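Local coordinates for protein transcriptional activator HlyU (Vibrio cholerae, PDB 4OOI) that activates transcription of the hemolysin gene hlyA as a DNA-binding regulator and may promote expression of other virulence determinants, at residues G76-R81 with Y89-T94; L38-M43 with S56-S61; V26-A31 with T94-M99; L49-L54 with Q85-T90. All coordinates share one frame; numbering follows the deposited sequence.

Interaction 1: residues G76-R81 with Y89-T94; sequences GLVNTR and YTLSST
Tyr89 packs against Val78 and Thr80 of the antiparallel neighbouring strand, and its atoms meet them in sequence. CB lies 4.0 Å from Val78 CG1. With chi1 at -73° the ring leaves CB on the side of the backbone N, opposite the carbonyl carbon, and this carries it along the Thr80 side of the sheet. CD2 then comes within 3.4 Å of Val78 CG1, an oblique approach. Further out, Thr80 CG2 sits over one face, 3.7 Å from the ring centroid and 23° off the normal, a CH-pi contact. It is offset toward the rim, so that CD2 and CE2 of Tyr89 are closer to the methyl than CZ is. Asn79 and Thr90 occupy the other face of the sheet and form the hydrogen-bonded pair: Asn79 N to Thr90 O and Thr90 N to Asn79 O are both 2.9 Å. Past the strand, the Asn79 amide lies against Ser92, with ND2 3.4 Å from Ser92 CA. Ser92 N donates to Leu77 O, and Ser92 OG donates to Gly76 O at a doubtfully short 2.5 Å. Gly76, with positive phi, is the C-prime residue of the Schellman motif that ends helix 62-74. The hairpin thus starts directly from that helix, whose Leu69 and Arg73 touch Tyr89, while Leu41 of helix 35-43 packs on Leu77, Val78 and Leu91.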
loop_
_atom_site.group_PDB
_atom_site.type_symbol
_atom_site.label_atom_id
_atom_site.label_comp_id
_atom_site.label_asym_id
_atom_site.label_seq_id
_atom_site.Cartn_x
_atom_site.Cartn_y
_atom_site.Cartn_z
ATOM N N GLY B 76 9.711 2.556 -10.089
ATOM C CA GLY B 76 8.893 3.223 -11.088
ATOM C C GLY B 76 7.627 3.882 -10.574
ATOM O O GLY B 76 6.591 3.844 -11.237
ATOM N N LEU B 77 7.702 4.488 -9.394
ATOM C CA LEU B 77 6.567 5.230 -8.857
ATOM C C LEU B 77 6.709 6.708 -9.172
ATOM O O LEU B 77 5.807 7.502 -8.902
ATOM C CB LEU B 77 6.443 5.039 -7.345
ATOM C CG LEU B 77 5.821 3.730 -6.856
ATOM C CD1 LEU B 77 6.834 2.602 -6.906
ATOM C CD2 LEU B 77 5.256 3.895 -5.456
ATOM N N VAL B 78 7.852 7.072 -9.746
ATOM C CA VAL B 78 8.168 8.471 -9.996
ATOM C C VAL B 78 8.928 8.679 -11.307
ATOM O O VAL B 78 9.921 8.003 -11.575
ATOM C CB VAL B 78 8.991 9.068 -8.831
ATOM C CG1 VAL B 78 9.703 10.328 -9.270
ATOM C CG2 VAL B 78 8.102 9.347 -7.625
ATOM N N ASN B 79 8.447 9.615 -12.122
ATOM C CA ASN B 79 9.172 10.050 -13.310
ATOM C C ASN B 79 10.058 11.244 -12.982
ATOM O O ASN B 79 9.702 12.078 -12.153
ATOM C CB ASN B 79 8.202 10.415 -14.434
ATOM C CG ASN B 79 7.500 9.207 -15.015
ATOM O OD1 ASN B 79 8.044 8.103 -15.022
ATOM N ND2 ASN B 79 6.286 9.409 -15.514
ATOM N N THR B 80 11.217 11.325 -13.628
ATOM C CA THR B 80 12.157 12.407 -13.359
ATOM C C THR B 80 12.632 13.089 -14.634
ATOM O O THR B 80 12.962 12.426 -15.618
ATOM C CB THR B 80 13.394 11.903 -12.595
ATOM O OG1 THR B 80 14.080 10.925 -13.385
ATOM C CG2 THR B 80 12.987 11.283 -11.278
ATOM N N ARG B 81 12.666 14.417 -14.613
ATOM C CA ARG B 81 13.245 15.172 -15.719
ATOM C C ARG B 81 14.195 16.237 -15.186
ATOM O O ARG B 81 13.873 16.952 -14.241
ATOM C CB ARG B 81 12.159 15.799 -16.601
ATOM C CG ARG B 81 11.326 16.876 -15.923
ATOM C CD ARG B 81 10.451 17.615 -16.920
ATOM N NE ARG B 81 9.871 18.821 -16.339
ATOM C CZ ARG B 81 10.439 20.023 -16.391
ATOM N NH1 ARG B 81 11.605 20.180 -17.003
ATOM N NH2 ARG B 81 9.841 21.066 -15.834
ATOM N N TYR B 89 10.629 16.010 -10.137
ATOM C CA TYR B 89 10.003 14.715 -9.915
ATOM C C TYR B 89 8.487 14.801 -10.074
ATOM O O TYR B 89 7.871 15.807 -9.722
ATOM C CB TYR B 89 10.345 14.199 -8.514
ATOM C CG TYR B 89 11.776 13.726 -8.345
ATOM C CD1 TYR B 89 12.841 14.610 -8.439
ATOM C CD2 TYR B 89 12.055 12.395 -8.069
ATOM C CE1 TYR B 89 14.145 14.177 -8.279
ATOM C CE2 TYR B 89 13.354 11.952 -7.908
ATOM C CZ TYR B 89 14.394 12.847 -8.015
ATOM O OH TYR B 89 15.689 12.407 -7.854
ATOM N N THR B 90 7.898 13.740 -10.613
ATOM C CA THR B 90 6.449 13.632 -10.745
ATOM C C THR B 90 6.026 12.201 -10.465
ATOM O O THR B 90 6.864 11.308 -10.381
ATOM C CB THR B 90 5.979 13.990 -12.164
ATOM O OG1 THR B 90 6.847 13.376 -13.124
ATOM C CG2 THR B 90 5.990 15.489 -12.371
ATOM N N LEU B 91 4.724 11.980 -10.321
ATOM C CA LEU B 91 4.208 10.625 -10.198
ATOM C C LEU B 91 4.188 9.975 -11.575
ATOM O O LEU B 91 3.862 10.623 -12.569
ATOM C CB LEU B 91 2.813 10.622 -9.574
ATOM C CG LEU B 91 2.734 11.099 -8.122
ATOM C CD1 LEU B 91 1.347 10.860 -7.547
ATOM C CD2 LEU B 91 3.798 10.418 -7.273
ATOM N N SER B 92 4.540 8.694 -11.628
ATOM C CA SER B 92 4.708 8.005 -12.903
ATOM C C SER B 92 3.405 7.447 -13.466
ATOM O O SER B 92 2.713 8.115 -14.234
ATOM C CB SER B 92 5.740 6.880 -12.770
ATOM O OG SER B 92 5.297 5.887 -11.863
ATOM N N SER B 93 3.081 6.217 -13.081
ATOM C CA SER B 93 1.954 5.498 -13.665
ATOM C C SER B 93 0.607 5.927 -13.092
ATOM O O SER B 93 0.542 6.636 -12.089
ATOM C CB SER B 93 2.136 3.992 -13.477
ATOM O OG SER B 93 2.069 3.638 -12.106
ATOM N N THR B 94 -0.464 5.482 -13.740
ATOM C CA THR B 94 -1.821 5.807 -13.313
ATOM C C THR B 94 -2.205 5.071 -12.033
ATOM O O THR B 94 -3.001 5.572 -11.237
ATOM C CB THR B 94 -2.850 5.479 -14.413
ATOM O OG1 THR B 94 -2.735 4.100 -14.783
ATOM C CG2 THR B 94 -2.614 6.348 -15.638
#

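Interaction 2: residues L38-M43 with S56-S61; sequences LQILCM and SRLELS
Gln39 OE1 accepts a hydrogen bond from Arg36 NH1 and at the same time rests against Leu58, 3.2 Å from its CG. The amide oxygen is therefore held by its own helix, while its other surroundings here are the apolar branches of the leucine. Leu58 is the first residue to leave helical geometry after helix 51-57, and its chi1 of -104° lies away from the staggered positions. Its CD2 touches both Gln39 CB and Ile40 CG1, each 3.7 Å away, the two approaching at roughly a right angle. Met43 CE meets both branches, 3.6 Å from Leu58 CD1 and 3.7 Å from Leu58 CD2. Met43 runs extended as far as SD and then turns at chi3 (-54°), which brings the methyl to Leu58 and leaves the sulfur beside Arg57. There SD lies 3.6 Å above one face of the Arg57 guanidinium, offset toward its rim, the two side chains running antiparallel alongside one another. Across the dimer, Glu19 and Met18 of the second subunit pack on Gln39 and Met43 respectively. The contact packs the end of helix 51-57, the first helix of the predicted helix-turn-helix, on helix 35-43, consistent with the winged-helix domains of ArsR-family regulators.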
loop_
_atom_site.group_PDB
_atom_site.type_symbol
_atom_site.label_atom_id
_atom_site.label_comp_id
_atom_site.label_asym_id
_atom_site.label_seq_id
_atom_site.Cartn_x
_atom_site.Cartn_y
_atom_site.Cartn_z
ATOM N N LEU B 38 5.800 8.208 1.439
ATOM C CA LEU B 38 4.383 8.508 1.278
ATOM C C LEU B 38 4.145 10.013 1.224
ATOM O O LEU B 38 3.284 10.484 0.483
ATOM C CB LEU B 38 3.570 7.893 2.415
ATOM C CG LEU B 38 2.056 8.077 2.328
ATOM C CD1 LEU B 38 1.515 7.446 1.055
ATOM C CD2 LEU B 38 1.388 7.483 3.550
ATOM N N GLN B 39 4.907 10.759 2.017
ATOM C CA GLN B 39 4.820 12.215 2.007
ATOM C C GLN B 39 5.259 12.756 0.651
ATOM O O GLN B 39 4.604 13.630 0.074
ATOM C CB GLN B 39 5.682 12.811 3.121
ATOM C CG GLN B 39 5.172 12.525 4.524
ATOM C CD GLN B 39 6.180 12.890 5.597
ATOM O OE1 GLN B 39 7.318 13.244 5.299
ATOM N NE2 GLN B 39 5.763 12.804 6.856
ATOM N N ILE B 40 6.367 12.220 0.149
ATOM C CA ILE B 40 6.879 12.587 -1.166
ATOM C C ILE B 40 5.839 12.332 -2.251
ATOM O O ILE B 40 5.533 13.217 -3.049
ATOM C CB ILE B 40 8.155 11.797 -1.507
ATOM C CG1 ILE B 40 9.267 12.127 -0.510
ATOM C CG2 ILE B 40 8.608 12.104 -2.925
ATOM C CD1 ILE B 40 10.487 11.245 -0.650
ATOM N N LEU B 41 5.292 11.120 -2.266
ATOM C CA LEU B 41 4.299 10.736 -3.264
ATOM C C LEU B 41 3.026 11.577 -3.162
ATOM O O LEU B 41 2.402 11.895 -4.174
ATOM C CB LEU B 41 3.963 9.250 -3.139
ATOM C CG LEU B 41 5.102 8.257 -3.388
ATOM C CD1 LEU B 41 4.666 6.846 -3.034
ATOM C CD2 LEU B 41 5.578 8.325 -4.830
ATOM N N CYS B 42 2.647 11.933 -1.938
ATOM C CA CYS B 42 1.466 12.762 -1.713
ATOM C C CYS B 42 1.677 14.182 -2.225
ATOM O O CYS B 42 0.761 14.792 -2.777
ATOM C CB CYS B 42 1.091 12.792 -0.227
ATOM S SG CYS B 42 0.084 11.394 0.330
ATOM N N MET B 43 2.885 14.706 -2.041
ATOM C CA MET B 43 3.196 16.055 -2.498
ATOM C C MET B 43 3.357 16.123 -4.015
ATOM O O MET B 43 3.181 17.180 -4.618
ATOM C CB MET B 43 4.456 16.584 -1.812
ATOM C CG MET B 43 4.297 16.824 -0.321
ATOM S SD MET B 43 5.799 17.488 0.419
ATOM C CE MET B 43 6.992 16.267 -0.117
ATOM N N SER B 56 12.821 20.967 1.269
ATOM C CA SER B 56 12.436 22.141 2.042
ATOM C C SER B 56 11.168 21.874 2.845
ATOM O O SER B 56 11.101 22.177 4.037
ATOM C CB SER B 56 12.234 23.348 1.124
ATOM O OG SER B 56 11.885 24.501 1.868
ATOM N N ARG B 57 10.165 21.301 2.187
ATOM C CA ARG B 57 8.889 21.020 2.839
ATOM C C ARG B 57 8.981 19.815 3.776
ATOM O O ARG B 57 8.362 19.794 4.840
ATOM C CB ARG B 57 7.791 20.827 1.792
ATOM C CG ARG B 57 7.563 22.060 0.929
ATOM C CD ARG B 57 6.741 21.746 -0.307
ATOM N NE ARG B 57 5.414 21.239 0.026
ATOM C CZ ARG B 57 4.472 20.973 -0.873
ATOM N NH1 ARG B 57 4.712 21.170 -2.162
ATOM N NH2 ARG B 57 3.291 20.513 -0.484
ATOM N N LEU B 58 9.756 18.813 3.375
ATOM C CA LEU B 58 10.042 17.671 4.235
ATOM C C LEU B 58 11.391 17.891 4.901
ATOM O O LEU B 58 12.431 17.711 4.269
ATOM C CB LEU B 58 10.074 16.380 3.415
ATOM C CG LEU B 58 8.873 15.440 3.510
ATOM C CD1 LEU B 58 7.562 16.207 3.425
ATOM C CD2 LEU B 58 8.950 14.380 2.421
ATOM N N GLU B 59 11.381 18.283 6.172
ATOM C CA GLU B 59 12.624 18.625 6.856
ATOM C C GLU B 59 13.575 17.437 7.038
ATOM O O GLU B 59 13.756 16.918 8.140
ATOM C CB GLU B 59 12.364 19.355 8.181
ATOM C CG GLU B 59 11.446 18.650 9.158
ATOM C CD GLU B 59 11.554 19.222 10.558
ATOM O OE1 GLU B 59 10.748 20.110 10.902
ATOM O OE2 GLU B 59 12.456 18.791 11.307
ATOM N N LEU B 60 14.179 17.020 5.933
ATOM C CA LEU B 60 15.239 16.020 5.955
ATOM C C LEU B 60 16.338 16.421 4.980
ATOM O O LEU B 60 16.128 17.277 4.121
ATOM C CB LEU B 60 14.694 14.623 5.628
ATOM C CG LEU B 60 13.547 14.434 4.628
ATOM C CD1 LEU B 60 13.887 14.955 3.239
ATOM C CD2 LEU B 60 13.171 12.962 4.561
ATOM N N SER B 61 17.509 15.809 5.123
ATOM C CA SER B 61 18.634 16.104 4.244
ATOM C C SER B 61 18.316 15.716 2.807
ATOM O O SER B 61 17.456 14.870 2.560
ATOM C CB SER B 61 19.888 15.367 4.715
ATOM O OG SER B 61 20.935 15.484 3.768
#

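Interaction 3: residues V26-A31 with T94-M99; sequences VVLLKA and TEVKAM
Leu28 reaches from helix 15-32 against the Glu95, Val96 and Met99 side chains of helix 94-107. These are the first long helix and the last helix of the ArsR-type winged-helix fold, in which terminal helices commonly build the dimer. The geometry is that of an open pairing: the axes of the two segments cross at -50° and approach no closer than 11.4 Å, so the helices touch through long side chains and not backbone to backbone. Leu28 points at its partners, and one methyl, CD1, does all of the touching. It meets Val96 CG2 at 3.7 Å, Met99 SD at 3.8 Å and, more loosely, Glu95 CB at 4.1 Å. Val96 and Met99 both lie at a slant to Leu28; three residues apart, they reach its methyl from successive turns. Val96 presents the branch that lies beside its backbone N, while the first bond of the Met99 side chain points toward helix 15-32. Glu95 contributes its aliphatic root; its carboxylate is turned to Ser93 OG, to which OE1 is hydrogen-bonded. The second subunit continues this apolar layer, since its Tyr107 packs on Leu28 and Glu95, and its Leu29 on Leu29 of this chain. Within the same subunit Leu77 touches both Leu28 and Val96, and Met32 touches Val96 and Met99. Leu29 and Met99 stand at roughly a right angle: after an extended start the methionine bends at chi3 (63°), and the turn brings CE to 3.6 Å from Leu29 CD2.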
loop_
_atom_site.group_PDB
_atom_site.type_symbol
_atom_site.label_atom_id
_atom_site.label_comp_id
_atom_site.label_asym_id
_atom_site.label_seq_id
_atom_site.Cartn_x
_atom_site.Cartn_y
_atom_site.Cartn_z
ATOM N N VAL B 26 2.347 -5.410 -4.663
ATOM C CA VAL B 26 3.149 -5.445 -3.445
ATOM C C VAL B 26 4.436 -4.640 -3.610
ATOM O O VAL B 26 4.926 -4.054 -2.651
ATOM C CB VAL B 26 3.430 -6.901 -2.987
ATOM C CG1 VAL B 26 4.618 -6.974 -2.040
ATOM C CG2 VAL B 26 2.196 -7.474 -2.323
ATOM N N VAL B 27 4.974 -4.592 -4.825
ATOM C CA VAL B 27 6.100 -3.701 -5.088
ATOM C C VAL B 27 5.682 -2.255 -4.811
ATOM O O VAL B 27 6.370 -1.516 -4.089
ATOM C CB VAL B 27 6.619 -3.831 -6.534
ATOM C CG1 VAL B 27 7.619 -2.729 -6.844
ATOM C CG2 VAL B 27 7.244 -5.199 -6.751
ATOM N N LEU B 28 4.534 -1.868 -5.364
ATOM C CA LEU B 28 3.997 -0.530 -5.119
ATOM C C LEU B 28 3.762 -0.268 -3.633
ATOM O O LEU B 28 4.170 0.767 -3.111
ATOM C CB LEU B 28 2.697 -0.299 -5.892
ATOM C CG LEU B 28 2.771 -0.121 -7.410
ATOM C CD1 LEU B 28 1.665 0.814 -7.874
ATOM C CD2 LEU B 28 4.132 0.395 -7.849
ATOM N N LEU B 29 3.107 -1.210 -2.961
ATOM C CA LEU B 29 2.780 -1.060 -1.544
ATOM C C LEU B 29 4.023 -0.943 -0.664
ATOM O O LEU B 29 4.068 -0.121 0.251
ATOM C CB LEU B 29 1.901 -2.219 -1.071
ATOM C CG LEU B 29 0.470 -2.209 -1.609
ATOM C CD1 LEU B 29 -0.234 -3.518 -1.301
ATOM C CD2 LEU B 29 -0.300 -1.036 -1.027
ATOM N N LYS B 30 5.025 -1.770 -0.946
ATOM C CA LYS B 30 6.303 -1.716 -0.247
ATOM C C LYS B 30 6.938 -0.353 -0.452
ATOM O O LYS B 30 7.481 0.237 0.484
ATOM C CB LYS B 30 7.250 -2.802 -0.764
ATOM C CG LYS B 30 6.997 -4.192 -0.203
ATOM C CD LYS B 30 7.830 -5.230 -0.943
ATOM C CE LYS B 30 7.803 -6.579 -0.241
ATOM N NZ LYS B 30 8.557 -6.548 1.041
ATOM N N ALA B 31 6.867 0.148 -1.683
ATOM C CA ALA B 31 7.403 1.470 -1.980
ATOM C C ALA B 31 6.646 2.569 -1.234
ATOM O O ALA B 31 7.220 3.599 -0.878
ATOM C CB ALA B 31 7.382 1.724 -3.474
ATOM N N THR B 94 -0.464 5.482 -13.740
ATOM C CA THR B 94 -1.821 5.807 -13.313
ATOM C C THR B 94 -2.205 5.071 -12.033
ATOM O O THR B 94 -3.001 5.572 -11.237
ATOM C CB THR B 94 -2.850 5.479 -14.413
ATOM O OG1 THR B 94 -2.735 4.100 -14.783
ATOM C CG2 THR B 94 -2.614 6.348 -15.638
ATOM N N GLU B 95 -1.638 3.882 -11.842
ATOM C CA GLU B 95 -1.898 3.090 -10.644
ATOM C C GLU B 95 -1.453 3.835 -9.393
ATOM O O GLU B 95 -2.211 3.963 -8.430
ATOM C CB GLU B 95 -1.192 1.733 -10.717
ATOM C CG GLU B 95 -1.711 0.801 -11.802
ATOM C CD GLU B 95 -0.911 0.893 -13.083
ATOM O OE1 GLU B 95 0.098 1.628 -13.102
ATOM O OE2 GLU B 95 -1.285 0.227 -14.071
ATOM N N VAL B 96 -0.218 4.328 -9.422
ATOM C CA VAL B 96 0.346 5.070 -8.302
ATOM C C VAL B 96 -0.473 6.322 -8.006
ATOM O O VAL B 96 -0.749 6.631 -6.849
ATOM C CB VAL B 96 1.809 5.471 -8.572
ATOM C CG1 VAL B 96 2.394 6.197 -7.371
ATOM C CG2 VAL B 96 2.639 4.245 -8.912
ATOM N N LYS B 97 -0.864 7.031 -9.061
ATOM C CA LYS B 97 -1.669 8.241 -8.924
ATOM C C LYS B 97 -3.015 7.944 -8.276
ATOM O O LYS B 97 -3.474 8.688 -7.408
ATOM C CB LYS B 97 -1.884 8.898 -10.290
ATOM C CG LYS B 97 -0.612 9.419 -10.939
ATOM C CD LYS B 97 -0.862 9.872 -12.370
ATOM C CE LYS B 97 0.437 10.251 -13.065
ATOM N NZ LYS B 97 0.229 10.628 -14.490
ATOM N N ALA B 98 -3.642 6.852 -8.703
ATOM C CA ALA B 98 -4.937 6.452 -8.164
ATOM C C ALA B 98 -4.824 6.067 -6.692
ATOM O O ALA B 98 -5.637 6.486 -5.867
ATOM C CB ALA B 98 -5.516 5.302 -8.971
ATOM N N MET B 99 -3.805 5.273 -6.372
ATOM C CA MET B 99 -3.575 4.835 -4.999
ATOM C C MET B 99 -3.291 6.012 -4.073
ATOM O O MET B 99 -3.812 6.076 -2.959
ATOM C CB MET B 99 -2.426 3.825 -4.944
ATOM C CG MET B 99 -2.723 2.517 -5.656
ATOM S SD MET B 99 -1.333 1.370 -5.623
ATOM C CE MET B 99 -1.181 1.082 -3.863
#

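Interaction 4: residues L49-L54 with Q85-T90; sequences LSVGEL and QTVFYT
Leu49 and Tyr89 form a hydrogen-bonded antiparallel pair, with Tyr89 N to Leu49 O at 2.6 Å and Leu49 N to Tyr89 O at 3.1 Å. One residue on, Ser50 and Phe88 make the non-hydrogen-bonded pair, their CA atoms 4.2 Å apart, and Ser50 CB lies 3.7 Å from Phe88 CD1. The pairing carries over into the first residue of helix 51-57, where Val51 N donates to Val87 O at 3.3 Å. Val51 CG2, the branch lying beside its own backbone N, covers the strand from the helix side. It comes within 3.6 Å of Tyr89 CE1 and 4.0 Å of Val87 CB. What positions this first shell is the start of helix 51-57. Ser50 is its N-cap, and with Glu53 it forms a capping box: Ser50 N donates to Glu53 OE1 at 2.9 Å, using the anti lone pair of that oxygen, while the return bond from Glu53 N to Ser50 OG is weak. Ser50 OG stands between its backbone N and carbonyl carbon (chi1 63°), which turns it to that amide. Further out, Leu65 of helix 62-74 touches Val51 and Leu54, and Met43 of helix 35-43 touches Leu49 and Leu54. Strand 49-50, leading into the predicted helix-turn-helix, pairs with the second strand of the wing hairpin and so completes the three-stranded sheet characteristic of a winged-helix DNA-binding domain.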
loop_
_atom_site.group_PDB
_atom_site.type_symbol
_atom_site.label_atom_id
_atom_site.label_comp_id
_atom_site.label_asym_id
_atom_site.label_seq_id
_atom_site.Cartn_x
_atom_site.Cartn_y
_atom_site.Cartn_z
ATOM N N LEU B 49 7.505 18.657 -8.449
ATOM C CA LEU B 49 8.405 19.272 -7.482
ATOM C C LEU B 49 9.862 18.918 -7.749
ATOM O O LEU B 49 10.164 17.903 -8.376
ATOM C CB LEU B 49 8.019 18.868 -6.057
ATOM C CG LEU B 49 7.047 19.774 -5.297
ATOM C CD1 LEU B 49 5.743 19.973 -6.059
ATOM C CD2 LEU B 49 6.775 19.206 -3.914
ATOM N N SER B 50 10.762 19.769 -7.266
ATOM C CA SER B 50 12.189 19.532 -7.403
ATOM C C SER B 50 12.745 18.984 -6.098
ATOM O O SER B 50 12.047 18.959 -5.084
ATOM C CB SER B 50 12.911 20.828 -7.770
ATOM O OG SER B 50 12.767 21.793 -6.743
ATOM N N VAL B 51 14.000 18.549 -6.127
ATOM C CA VAL B 51 14.663 18.031 -4.935
ATOM C C VAL B 51 14.694 19.091 -3.836
ATOM O O VAL B 51 14.506 18.784 -2.657
ATOM C CB VAL B 51 16.099 17.564 -5.253
ATOM C CG1 VAL B 51 16.779 17.023 -4.003
ATOM C CG2 VAL B 51 16.081 16.512 -6.349
ATOM N N GLY B 52 14.915 20.340 -4.233
ATOM C CA GLY B 52 14.963 21.449 -3.297
ATOM C C GLY B 52 13.646 21.681 -2.580
ATOM O O GLY B 52 13.622 21.878 -1.366
ATOM N N GLU B 53 12.550 21.659 -3.333
ATOM C CA GLU B 53 11.219 21.855 -2.764
ATOM C C GLU B 53 10.852 20.725 -1.808
ATOM O O GLU B 53 10.351 20.965 -0.705
ATOM C CB GLU B 53 10.172 21.958 -3.875
ATOM C CG GLU B 53 10.271 23.225 -4.709
ATOM C CD GLU B 53 9.342 23.206 -5.906
ATOM O OE1 GLU B 53 9.401 22.239 -6.692
ATOM O OE2 GLU B 53 8.549 24.160 -6.060
ATOM N N LEU B 54 11.103 19.494 -2.243
ATOM C CA LEU B 54 10.824 18.313 -1.436
ATOM C C LEU B 54 11.622 18.347 -0.138
ATOM O O LEU B 54 11.089 18.064 0.934
ATOM C CB LEU B 54 11.157 17.041 -2.220
ATOM C CG LEU B 54 10.349 16.754 -3.489
ATOM C CD1 LEU B 54 11.045 15.702 -4.336
ATOM C CD2 LEU B 54 8.940 16.306 -3.146
ATOM N N GLN B 85 20.315 21.709 -14.363
ATOM C CA GLN B 85 20.930 21.126 -13.164
ATOM C C GLN B 85 19.991 20.946 -11.967
ATOM O O GLN B 85 20.440 20.645 -10.861
ATOM C CB GLN B 85 22.185 21.906 -12.746
ATOM C CG GLN B 85 23.452 21.503 -13.490
ATOM C CD GLN B 85 23.479 21.998 -14.924
ATOM O OE1 GLN B 85 23.127 23.143 -15.204
ATOM N NE2 GLN B 85 23.901 21.133 -15.840
ATOM N N THR B 86 18.693 21.127 -12.189
ATOM C CA THR B 86 17.699 20.868 -11.153
ATOM C C THR B 86 16.829 19.688 -11.564
ATOM O O THR B 86 16.350 19.623 -12.696
ATOM C CB THR B 86 16.802 22.091 -10.891
ATOM O OG1 THR B 86 16.029 22.383 -12.061
ATOM C CG2 THR B 86 17.645 23.304 -10.523
ATOM N N VAL B 87 16.629 18.753 -10.642
ATOM C CA VAL B 87 15.882 17.540 -10.951
ATOM C C VAL B 87 14.429 17.647 -10.498
ATOM O O VAL B 87 14.146 17.806 -9.312
ATOM C CB VAL B 87 16.532 16.298 -10.315
ATOM C CG1 VAL B 87 16.097 15.043 -11.052
ATOM C CG2 VAL B 87 18.048 16.425 -10.337
ATOM N N PHE B 88 13.515 17.562 -11.458
ATOM C CA PHE B 88 12.087 17.627 -11.176
ATOM C C PHE B 88 11.463 16.237 -11.146
ATOM O O PHE B 88 11.725 15.402 -12.017
ATOM C CB PHE B 88 11.370 18.506 -12.204
ATOM C CG PHE B 88 11.738 19.959 -12.118
ATOM C CD1 PHE B 88 11.253 20.748 -11.087
ATOM C CD2 PHE B 88 12.561 20.538 -13.069
ATOM C CE1 PHE B 88 11.588 22.085 -11.003
ATOM C CE2 PHE B 88 12.899 21.877 -12.992
ATOM C CZ PHE B 88 12.411 22.651 -11.957
ATOM N N TYR B 89 10.629 16.010 -10.137
ATOM C CA TYR B 89 10.003 14.715 -9.915
ATOM C C TYR B 89 8.487 14.801 -10.074
ATOM O O TYR B 89 7.871 15.807 -9.722
ATOM C CB TYR B 89 10.345 14.199 -8.514
ATOM C CG TYR B 89 11.776 13.726 -8.345
ATOM C CD1 TYR B 89 12.841 14.610 -8.439
ATOM C CD2 TYR B 89 12.055 12.395 -8.069
ATOM C CE1 TYR B 89 14.145 14.177 -8.279
ATOM C CE2 TYR B 89 13.354 11.952 -7.908
ATOM C CZ TYR B 89 14.394 12.847 -8.015
ATOM O OH TYR B 89 15.689 12.407 -7.854
ATOM N N THR B 90 7.898 13.740 -10.613
ATOM C CA THR B 90 6.449 13.632 -10.745
ATOM C C THR B 90 6.026 12.201 -10.465
ATOM O O THR B 90 6.864 11.308 -10.381
ATOM C CB THR B 90 5.979 13.990 -12.164
ATOM O OG1 THR B 90 6.847 13.376 -13.124
ATOM C CG2 THR B 90 5.990 15.489 -12.371
#

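From the N terminus, residues 26-31 open interaction 3, whose partner 94-99 is reached only near the C terminus; this widest loop encloses the other three contacts and ties the first helix to the last. Residues 38-43 open interaction 2, and before it closes at 56-61 the segment 49-54 has opened interaction 4, so these two cross, and Met43 CE touches Leu54 CD2 at 3.6 Å. Interaction 1 opens at 76-81, after interaction 2 has closed. Both 1 and 4 end on strand 86-91 and share Tyr89 and Thr90, adding a strand to each side of central strand 86-91. Interaction 1 also shares Thr94 with interaction 3, which joins the hairpin to the final helix.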